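Local coordinates for periplasmic binding protein (Agrobacterium tumefaciens str. B6, PDB 5L9G) that binds mannopine in the periplasm and probably delivers this opine to an ABC transporter for uptake, at residues A44-I50 against R268-M273; E84-K88 against T112-V116; G136-M140 against T243-A247. One frame throughout, in Å; residues are numbered along the deposited sequence.

Interaction 1 (A44-I50 against R268-M273); sequences AAKALNI and RFLKEM
The ring of Phe-269, on helix 263-273, lies against the last turn of helix 30-48 in a helix-helix packing of the periplasmic binding protein fold. The short segments cross at 116°, with their axes 9.3 Å apart, and no hydrogen bond joins them; the fit rests on van der Waals packing, partly through the aliphatic parts of charged side chains.

The tight half centres on the aromatic ring. With CG anti to the backbone N (chi1 -168°), Phe-269 swings toward the other helix, and its CE1 meets Ala-45 CB at 3.7 Å. Ala-44 CB reaches the ring at its edge, and also sits 3.9 Å from Met-273 CB, where the two backbones run close together. Ile-50, whose N closes a Schellman motif by bonding back to Ala-45 O, with Asn-49 at positive phi, sends CD1 over one face of the ring in a CH-pi contact, 3.9 Å from CD1 to the centroid of Phe-269. Met-273 CE lies over the centre of the opposite face, so the ring is clamped between two methyl groups. Trp-41 and Val-23 add further cover to Phe-269.

Toward solvent the packing becomes looser and more polar. Leu-48 bridges the two halves: CD1 packs 3.7 Å from Glu-272 CB, whereas CD2 slides along the arginine. The carboxylate of Glu-272 lies beside Ala-47 CB and finds polar partners outside the two segments: OE2 hydrogen-bonds Tyr-278 OH and OE1 forms a salt bridge with Lys-275. On the exposed side the bent chain of Arg-268 carries its guanidinium past two aliphatic branches, NH1 lying 3.6 Å from Leu-48 CD2 and NH2 3.5 Å from Ile-50 CG2.

Interaction 2 (E84-K88 against T112-V116); sequences EPQAK and TDSFV
Glu-84 and Lys-88, one turn apart on helix 84-89, face the turn of the beta hairpin joining strands 111-112 and 115-128, where Thr-112 also forms an ST turn: its OG1 accepts from Ser-114 N. Contacts of three kinds join the helix to this turn.

The ionic ones form a network round Lys-88 NZ, which bridges Glu-84 OE1 at 2.8 Å and Asp-113 OD1 at 2.9 Å. The ammonium group thus stands between two carboxylates whose OE1 and OD1 are 4.4 Å apart, and probably offsets their mutual repulsion. It uses the syn lone pair of Glu-84 OE1 but meets Asp-113 OD1 from above the carboxylate plane.

Apolar packing backs the polar cluster on the side of the strand. With CG anti to the backbone N (chi1 -176°), Glu-84 lays CG 3.7 Å from Phe-115 CB; the bend at chi2 (-90°) then turns the carboxylate toward Thr-112 and Lys-88. Ile-79 of strand 76-80 touches both Glu-84 and Phe-115.

Among hydrogen bonds from hydroxyls, Thr-112 OG1 gives a weak one to Glu-84 OE1 at 2.9 Å. The same OE1 therefore receives both the lysine and the threonine. Asp-113 OD1 is gripped twice: Ser-114 OG donates to it at 2.9 Å from the face opposite Lys-88 NZ.

Interaction 3 (G136-M140 against T243-A247); sequences GPKSM and TFNDA
Asp-246 meets the start of helix 140-144 with its carboxylate. From CB, the side chain begins 4.0 Å from Met-140 CG, the two side chains sliding past each other in opposite directions. Its CG, anti to the carbonyl carbon (chi1 -79°), turns the carboxylate toward the incoming backbone and lies 3.8 Å from Met-140 N. At the tip the oxygens divide their work. OD2 takes a nearly straight hydrogen bond from Met-140 N, 2.8 Å long with an angle of 174° at the hydrogen, on its anti lone pair; OD1 points to Arg-174, with which it forms a salt bridge. The acid thus ties an arginine to the first residue of a helix.

Its neighbour Asn-245 holds the residue before the cap. ND2 donates to Lys-138 O at 2.8 Å, in the carbonyl plane and on a lone pair, although that oxygen stands 25° out of the asparagine amide plane. Beside this bond, Thr-243 CG2 packs against Lys-138 O at 4.1 Å, while Thr-243 OG1 accepts from Asn-245 N in an ST turn.

Ser-139, between the two bonded residues, sends OG to Asp-142 N. Serine N-cap and aspartate together serve the opening turn of helix 140-144, an N-terminal capping arrangement met by the type II beta turn of Phe-244 to Ala-247 at a corner in strand 240-256.

How the interactions relate
The three contacts illustrate how chemistry follows place in a fold. Each is partly buried, yet interaction 1, whose centre lies about 24 Å from the centre of the chain, joins two helices by apolar packing, with the charged side chains of Arg-268 and Glu-272 toward its solvent side. Interaction 2 seats a helix on a hairpin turn through charge pairing, and its Phe-115 side chain comes about 7 Å from the bound mannopine. Interaction 3 instead ties a helix start to a beta turn through side-chain-to-backbone hydrogen bonds, one of them to the carboxylate of Asp-246. Interactions 2 and 3 reach neighbouring strands of one sheet, 115-128 and 240-256; strand 240-256 then leads into helix 263-273 of interaction 1.

Interaction 1 (A44-I50 against R268-M273)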
loop_
_atom_site.group_PDB
_atom_site.type_symbol
_atom_site.label_atom_id
_atom_site.label_comp_id
_atom_site.label_asym_id
_atom_site.label_seq_id
_atom_site.Cartn_x
_atom_site.Cartn_y
_atom_site.Cartn_z
ATOM N N ALA A 44 -13.853 13.771 11.155
ATOM C CA ALA A 44 -15.066 12.928 11.119
ATOM C C ALA A 44 -15.583 12.619 12.529
ATOM O O ALA A 44 -16.787 12.727 12.770
ATOM C CB ALA A 44 -14.823 11.639 10.349
ATOM N N ALA A 45 -14.677 12.267 13.468
ATOM C CA ALA A 45 -15.060 12.006 14.861
ATOM C C ALA A 45 -15.611 13.271 15.532
ATOM O O ALA A 45 -16.546 13.154 16.327
ATOM C CB ALA A 45 -13.886 11.456 15.653
ATOM N N LYS A 46 -15.073 14.474 15.173
ATOM C CA LYS A 46 -15.540 15.776 15.694
ATOM C C LYS A 46 -16.991 16.027 15.221
ATOM O O LYS A 46 -17.851 16.379 16.025
ATOM C CB LYS A 46 -14.616 16.921 15.218
ATOM C CG LYS A 46 -14.864 18.248 15.943
ATOM C CD LYS A 46 -14.640 19.457 15.041
ATOM C CE LYS A 46 -13.294 20.108 15.257
ATOM N NZ LYS A 46 -13.192 21.403 14.536
ATOM N N ALA A 47 -17.257 15.794 13.918
ATOM C CA ALA A 47 -18.576 15.962 13.306
ATOM C C ALA A 47 -19.636 15.030 13.896
ATOM O O ALA A 47 -20.783 15.463 14.068
ATOM C CB ALA A 47 -18.481 15.772 11.805
ATOM N N LEU A 48 -19.266 13.767 14.222
ATOM C CA LEU A 48 -20.218 12.804 14.802
ATOM C C LEU A 48 -20.291 12.911 16.324
ATOM O O LEU A 48 -21.121 12.239 16.940
ATOM C CB LEU A 48 -19.868 11.352 14.432
ATOM C CG LEU A 48 -19.836 10.958 12.966
ATOM C CD1 LEU A 48 -19.112 9.651 12.810
ATOM C CD2 LEU A 48 -21.237 10.860 12.377
ATOM N N ASN A 49 -19.380 13.702 16.920
ATOM C CA ASN A 49 -19.219 13.901 18.363
ATOM C C ASN A 49 -18.932 12.546 19.067
ATOM O O ASN A 49 -19.635 12.135 19.998
ATOM C CB ASN A 49 -20.400 14.697 18.958
ATOM C CG ASN A 49 -20.179 15.132 20.371
ATOM O OD1 ASN A 49 -19.254 15.892 20.676
ATOM N ND2 ASN A 49 -20.958 14.559 21.256
ATOM N N ILE A 50 -17.912 11.833 18.553
ATOM C CA ILE A 50 -17.466 10.528 19.065
ATOM C C ILE A 50 -15.973 10.582 19.445
ATOM O O ILE A 50 -15.252 11.470 18.981
ATOM C CB ILE A 50 -17.787 9.352 18.085
ATOM C CG1 ILE A 50 -16.939 9.416 16.798
ATOM C CG2 ILE A 50 -19.290 9.242 17.770
ATOM C CD1 ILE A 50 -16.624 8.054 16.166
ATOM N N ARG A 268 -20.715 3.975 11.481
ATOM C CA ARG A 268 -21.064 5.397 11.346
ATOM C C ARG A 268 -19.805 6.216 11.066
ATOM O O ARG A 268 -19.824 7.111 10.224
ATOM C CB ARG A 268 -21.732 5.945 12.627
ATOM C CG ARG A 268 -23.079 5.353 12.982
ATOM C CD ARG A 268 -23.912 6.312 13.836
ATOM N NE ARG A 268 -23.233 6.722 15.069
ATOM C CZ ARG A 268 -22.985 7.984 15.416
ATOM N NH1 ARG A 268 -23.348 8.983 14.620
ATOM N NH2 ARG A 268 -22.384 8.257 16.566
ATOM N N PHE A 269 -18.715 5.899 11.780
ATOM C CA PHE A 269 -17.421 6.580 11.681
ATOM C C PHE A 269 -16.820 6.391 10.280
ATOM O O PHE A 269 -16.446 7.374 9.626
ATOM C CB PHE A 269 -16.491 6.078 12.797
ATOM C CG PHE A 269 -15.205 6.848 13.033
ATOM C CD1 PHE A 269 -15.104 8.199 12.697
ATOM C CD2 PHE A 269 -14.132 6.250 13.678
ATOM C CE1 PHE A 269 -13.925 8.922 12.961
ATOM C CE2 PHE A 269 -12.951 6.967 13.926
ATOM C CZ PHE A 269 -12.856 8.297 13.563
ATOM N N LEU A 270 -16.833 5.139 9.783
ATOM C CA LEU A 270 -16.357 4.802 8.437
ATOM C C LEU A 270 -17.186 5.499 7.349
ATOM O O LEU A 270 -16.602 6.011 6.401
ATOM C CB LEU A 270 -16.321 3.278 8.226
ATOM C CG LEU A 270 -15.910 2.778 6.824
ATOM C CD1 LEU A 270 -14.570 3.352 6.384
ATOM C CD2 LEU A 270 -15.923 1.275 6.759
ATOM N N LYS A 271 -18.526 5.558 7.501
ATOM C CA LYS A 271 -19.402 6.234 6.530
ATOM C C LYS A 271 -19.024 7.726 6.473
ATOM O O LYS A 271 -18.778 8.263 5.387
ATOM C CB LYS A 271 -20.895 6.057 6.901
ATOM C CG LYS A 271 -21.858 6.633 5.866
ATOM C CD LYS A 271 -23.317 6.208 6.108
ATOM C CE LYS A 271 -24.202 6.646 4.969
ATOM N NZ LYS A 271 -25.411 5.788 4.833
ATOM N N GLU A 272 -18.908 8.363 7.648
ATOM C CA GLU A 272 -18.549 9.774 7.743
ATOM C C GLU A 272 -17.167 10.076 7.135
ATOM O O GLU A 272 -17.076 10.941 6.273
ATOM C CB GLU A 272 -18.625 10.259 9.208
ATOM C CG GLU A 272 -18.559 11.774 9.396
ATOM C CD GLU A 272 -19.692 12.606 8.816
ATOM O OE1 GLU A 272 -20.796 12.060 8.607
ATOM O OE2 GLU A 272 -19.486 13.820 8.603
ATOM N N MET A 273 -16.102 9.370 7.564
ATOM C CA MET A 273 -14.734 9.634 7.081
ATOM C C MET A 273 -14.523 9.393 5.562
ATOM O O MET A 273 -13.551 9.912 4.995
ATOM C CB MET A 273 -13.678 8.872 7.905
ATOM C CG MET A 273 -13.567 7.383 7.577
ATOM S SD MET A 273 -12.259 6.571 8.527
ATOM C CE MET A 273 -12.964 6.635 10.194
#

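Interaction 2 (E84-K88 against T112-V116)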
loop_
_atom_site.group_PDB
_atom_site.type_symbol
_atom_site.label_atom_id
_atom_site.label_comp_id
_atom_site.label_asym_id
_atom_site.label_seq_id
_atom_site.Cartn_x
_atom_site.Cartn_y
_atom_site.Cartn_z
ATOM N N GLU A 84 -7.799 -7.915 1.182
ATOM C CA GLU A 84 -9.237 -8.034 1.433
ATOM C C GLU A 84 -9.794 -9.445 1.089
ATOM O O GLU A 84 -10.487 -10.006 1.940
ATOM C CB GLU A 84 -10.021 -6.901 0.734
ATOM C CG GLU A 84 -11.518 -6.911 1.027
ATOM C CD GLU A 84 -12.413 -7.707 0.087
ATOM O OE1 GLU A 84 -13.577 -7.928 0.479
ATOM O OE2 GLU A 84 -12.003 -8.048 -1.046
ATOM N N PRO A 85 -9.485 -10.064 -0.078
ATOM C CA PRO A 85 -10.044 -11.405 -0.343
ATOM C C PRO A 85 -9.650 -12.472 0.686
ATOM O O PRO A 85 -10.536 -13.170 1.181
ATOM C CB PRO A 85 -9.547 -11.728 -1.755
ATOM C CG PRO A 85 -9.244 -10.388 -2.382
ATOM C CD PRO A 85 -8.705 -9.571 -1.238
ATOM N N GLN A 86 -8.348 -12.570 1.048
ATOM C CA GLN A 86 -7.902 -13.574 2.025
ATOM C C GLN A 86 -8.399 -13.280 3.452
ATOM O O GLN A 86 -8.700 -14.228 4.185
ATOM C CB GLN A 86 -6.381 -13.809 1.975
ATOM C CG GLN A 86 -5.486 -12.637 2.400
ATOM C CD GLN A 86 -4.022 -13.007 2.339
ATOM O OE1 GLN A 86 -3.621 -14.156 2.587
ATOM N NE2 GLN A 86 -3.197 -12.052 1.967
ATOM N N ALA A 87 -8.523 -11.983 3.828
ATOM C CA ALA A 87 -9.054 -11.592 5.145
ATOM C C ALA A 87 -10.539 -11.961 5.234
ATOM O O ALA A 87 -10.965 -12.548 6.237
ATOM C CB ALA A 87 -8.858 -10.098 5.378
ATOM N N LYS A 88 -11.314 -11.671 4.163
ATOM C CA LYS A 88 -12.744 -12.005 4.081
ATOM C C LYS A 88 -12.968 -13.532 4.139
ATOM O O LYS A 88 -13.879 -13.990 4.833
ATOM C CB LYS A 88 -13.356 -11.406 2.795
ATOM C CG LYS A 88 -14.864 -11.640 2.649
ATOM C CD LYS A 88 -15.532 -10.601 1.753
ATOM C CE LYS A 88 -15.265 -10.762 0.285
ATOM N NZ LYS A 88 -15.659 -9.541 -0.458
ATOM N N THR A 112 -15.974 -3.155 -1.871
ATOM C CA THR A 112 -16.527 -4.519 -1.834
ATOM C C THR A 112 -17.581 -4.538 -0.729
ATOM O O THR A 112 -17.805 -3.497 -0.100
ATOM C CB THR A 112 -15.413 -5.570 -1.576
ATOM O OG1 THR A 112 -15.027 -5.519 -0.198
ATOM C CG2 THR A 112 -14.189 -5.407 -2.490
ATOM N N ASP A 113 -18.195 -5.714 -0.449
ATOM C CA ASP A 113 -19.165 -5.823 0.653
ATOM C C ASP A 113 -18.481 -5.715 2.040
ATOM O O ASP A 113 -19.177 -5.661 3.053
ATOM C CB ASP A 113 -19.946 -7.151 0.551
ATOM C CG ASP A 113 -19.117 -8.430 0.620
ATOM O OD1 ASP A 113 -17.903 -8.343 0.920
ATOM O OD2 ASP A 113 -19.686 -9.516 0.397
ATOM N N SER A 114 -17.119 -5.700 2.077
ATOM C CA SER A 114 -16.341 -5.692 3.320
ATOM C C SER A 114 -15.216 -4.654 3.363
ATOM O O SER A 114 -14.400 -4.681 4.284
ATOM C CB SER A 114 -15.747 -7.082 3.536
ATOM O OG SER A 114 -16.767 -8.069 3.537
ATOM N N PHE A 115 -15.154 -3.757 2.380
ATOM C CA PHE A 115 -14.043 -2.815 2.251
ATOM C C PHE A 115 -14.465 -1.571 1.491
ATOM O O PHE A 115 -15.150 -1.679 0.463
ATOM C CB PHE A 115 -12.911 -3.545 1.489
ATOM C CG PHE A 115 -11.692 -2.773 1.027
ATOM C CD1 PHE A 115 -11.694 -2.103 -0.191
ATOM C CD2 PHE A 115 -10.523 -2.780 1.776
ATOM C CE1 PHE A 115 -10.553 -1.412 -0.633
ATOM C CE2 PHE A 115 -9.382 -2.111 1.327
ATOM C CZ PHE A 115 -9.403 -1.446 0.115
ATOM N N VAL A 116 -14.019 -0.403 1.977
ATOM C CA VAL A 116 -14.253 0.899 1.346
ATOM C C VAL A 116 -12.880 1.545 1.113
ATOM O O VAL A 116 -12.156 1.818 2.078
ATOM C CB VAL A 116 -15.207 1.846 2.143
ATOM C CG1 VAL A 116 -15.366 3.181 1.420
ATOM C CG2 VAL A 116 -16.576 1.212 2.365
#

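Interaction 3 (G136-M140 against T243-A247)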
loop_
_atom_site.group_PDB
_atom_site.type_symbol
_atom_site.label_atom_id
_atom_site.label_comp_id
_atom_site.label_asym_id
_atom_site.label_seq_id
_atom_site.Cartn_x
_atom_site.Cartn_y
_atom_site.Cartn_z
ATOM N N GLY A 136 20.281 6.501 -12.082
ATOM C CA GLY A 136 19.802 5.418 -11.237
ATOM C C GLY A 136 18.936 4.429 -12.001
ATOM O O GLY A 136 18.694 4.598 -13.202
ATOM N N PRO A 137 18.471 3.365 -11.317
ATOM C CA PRO A 137 17.592 2.386 -11.994
ATOM C C PRO A 137 16.241 3.023 -12.345
ATOM O O PRO A 137 15.611 3.662 -11.492
ATOM C CB PRO A 137 17.424 1.279 -10.949
ATOM C CG PRO A 137 17.650 1.967 -9.606
ATOM C CD PRO A 137 18.703 3.013 -9.897
ATOM N N LYS A 138 15.783 2.840 -13.580
ATOM C CA LYS A 138 14.515 3.456 -13.981
ATOM C C LYS A 138 13.441 2.435 -14.400
ATOM O O LYS A 138 12.454 2.813 -15.030
ATOM C CB LYS A 138 14.775 4.507 -15.073
ATOM C CG LYS A 138 15.569 5.720 -14.554
ATOM C CD LYS A 138 16.025 6.637 -15.663
ATOM C CE LYS A 138 16.875 7.779 -15.149
ATOM N NZ LYS A 138 16.062 8.855 -14.525
ATOM N N SER A 139 13.652 1.145 -14.070
ATOM C CA SER A 139 12.772 0.018 -14.428
ATOM C C SER A 139 13.072 -1.139 -13.492
ATOM O O SER A 139 14.113 -1.130 -12.824
ATOM C CB SER A 139 13.043 -0.435 -15.872
ATOM O OG SER A 139 14.238 -1.204 -15.982
ATOM N N MET A 140 12.179 -2.157 -13.441
ATOM C CA MET A 140 12.443 -3.331 -12.591
ATOM C C MET A 140 13.628 -4.144 -13.112
ATOM O O MET A 140 14.374 -4.696 -12.303
ATOM C CB MET A 140 11.222 -4.239 -12.478
ATOM C CG MET A 140 10.216 -3.749 -11.511
ATOM S SD MET A 140 10.885 -3.353 -9.867
ATOM C CE MET A 140 9.492 -2.478 -9.248
ATOM N N THR A 243 10.895 7.112 -9.620
ATOM C CA THR A 243 10.130 7.096 -10.867
ATOM C C THR A 243 8.839 6.306 -10.639
ATOM O O THR A 243 8.792 5.425 -9.781
ATOM C CB THR A 243 10.974 6.458 -12.012
ATOM O OG1 THR A 243 10.190 6.414 -13.186
ATOM C CG2 THR A 243 11.434 5.024 -11.699
ATOM N N PHE A 244 7.817 6.577 -11.453
ATOM C CA PHE A 244 6.588 5.776 -11.425
ATOM C C PHE A 244 6.697 4.651 -12.475
ATOM O O PHE A 244 5.776 3.830 -12.571
ATOM C CB PHE A 244 5.347 6.643 -11.720
ATOM C CG PHE A 244 4.922 7.497 -10.543
ATOM C CD1 PHE A 244 4.086 6.984 -9.555
ATOM C CD2 PHE A 244 5.338 8.819 -10.437
ATOM C CE1 PHE A 244 3.686 7.781 -8.465
ATOM C CE2 PHE A 244 4.945 9.609 -9.349
ATOM C CZ PHE A 244 4.124 9.087 -8.371
ATOM N N ASN A 245 7.801 4.624 -13.287
ATOM C CA ASN A 245 7.960 3.567 -14.302
ATOM C C ASN A 245 8.005 2.194 -13.625
ATOM O O ASN A 245 8.767 2.018 -12.668
ATOM C CB ASN A 245 9.231 3.770 -15.135
ATOM C CG ASN A 245 9.259 2.855 -16.333
ATOM O OD1 ASN A 245 8.363 2.896 -17.191
ATOM N ND2 ASN A 245 10.206 1.925 -16.352
ATOM N N ASP A 246 7.156 1.256 -14.081
ATOM C CA ASP A 246 7.036 -0.105 -13.510
ATOM C C ASP A 246 6.472 -0.128 -12.089
ATOM O O ASP A 246 6.574 -1.152 -11.399
ATOM C CB ASP A 246 8.374 -0.878 -13.566
ATOM C CG ASP A 246 8.714 -1.471 -14.905
ATOM O OD1 ASP A 246 7.799 -1.559 -15.773
ATOM O OD2 ASP A 246 9.879 -1.881 -15.083
ATOM N N ALA A 247 5.881 0.991 -11.626
ATOM C CA ALA A 247 5.300 0.984 -10.288
ATOM C C ALA A 247 3.932 0.263 -10.310
ATOM O O ALA A 247 3.278 0.167 -11.354
ATOM C CB ALA A 247 5.144 2.407 -9.761
#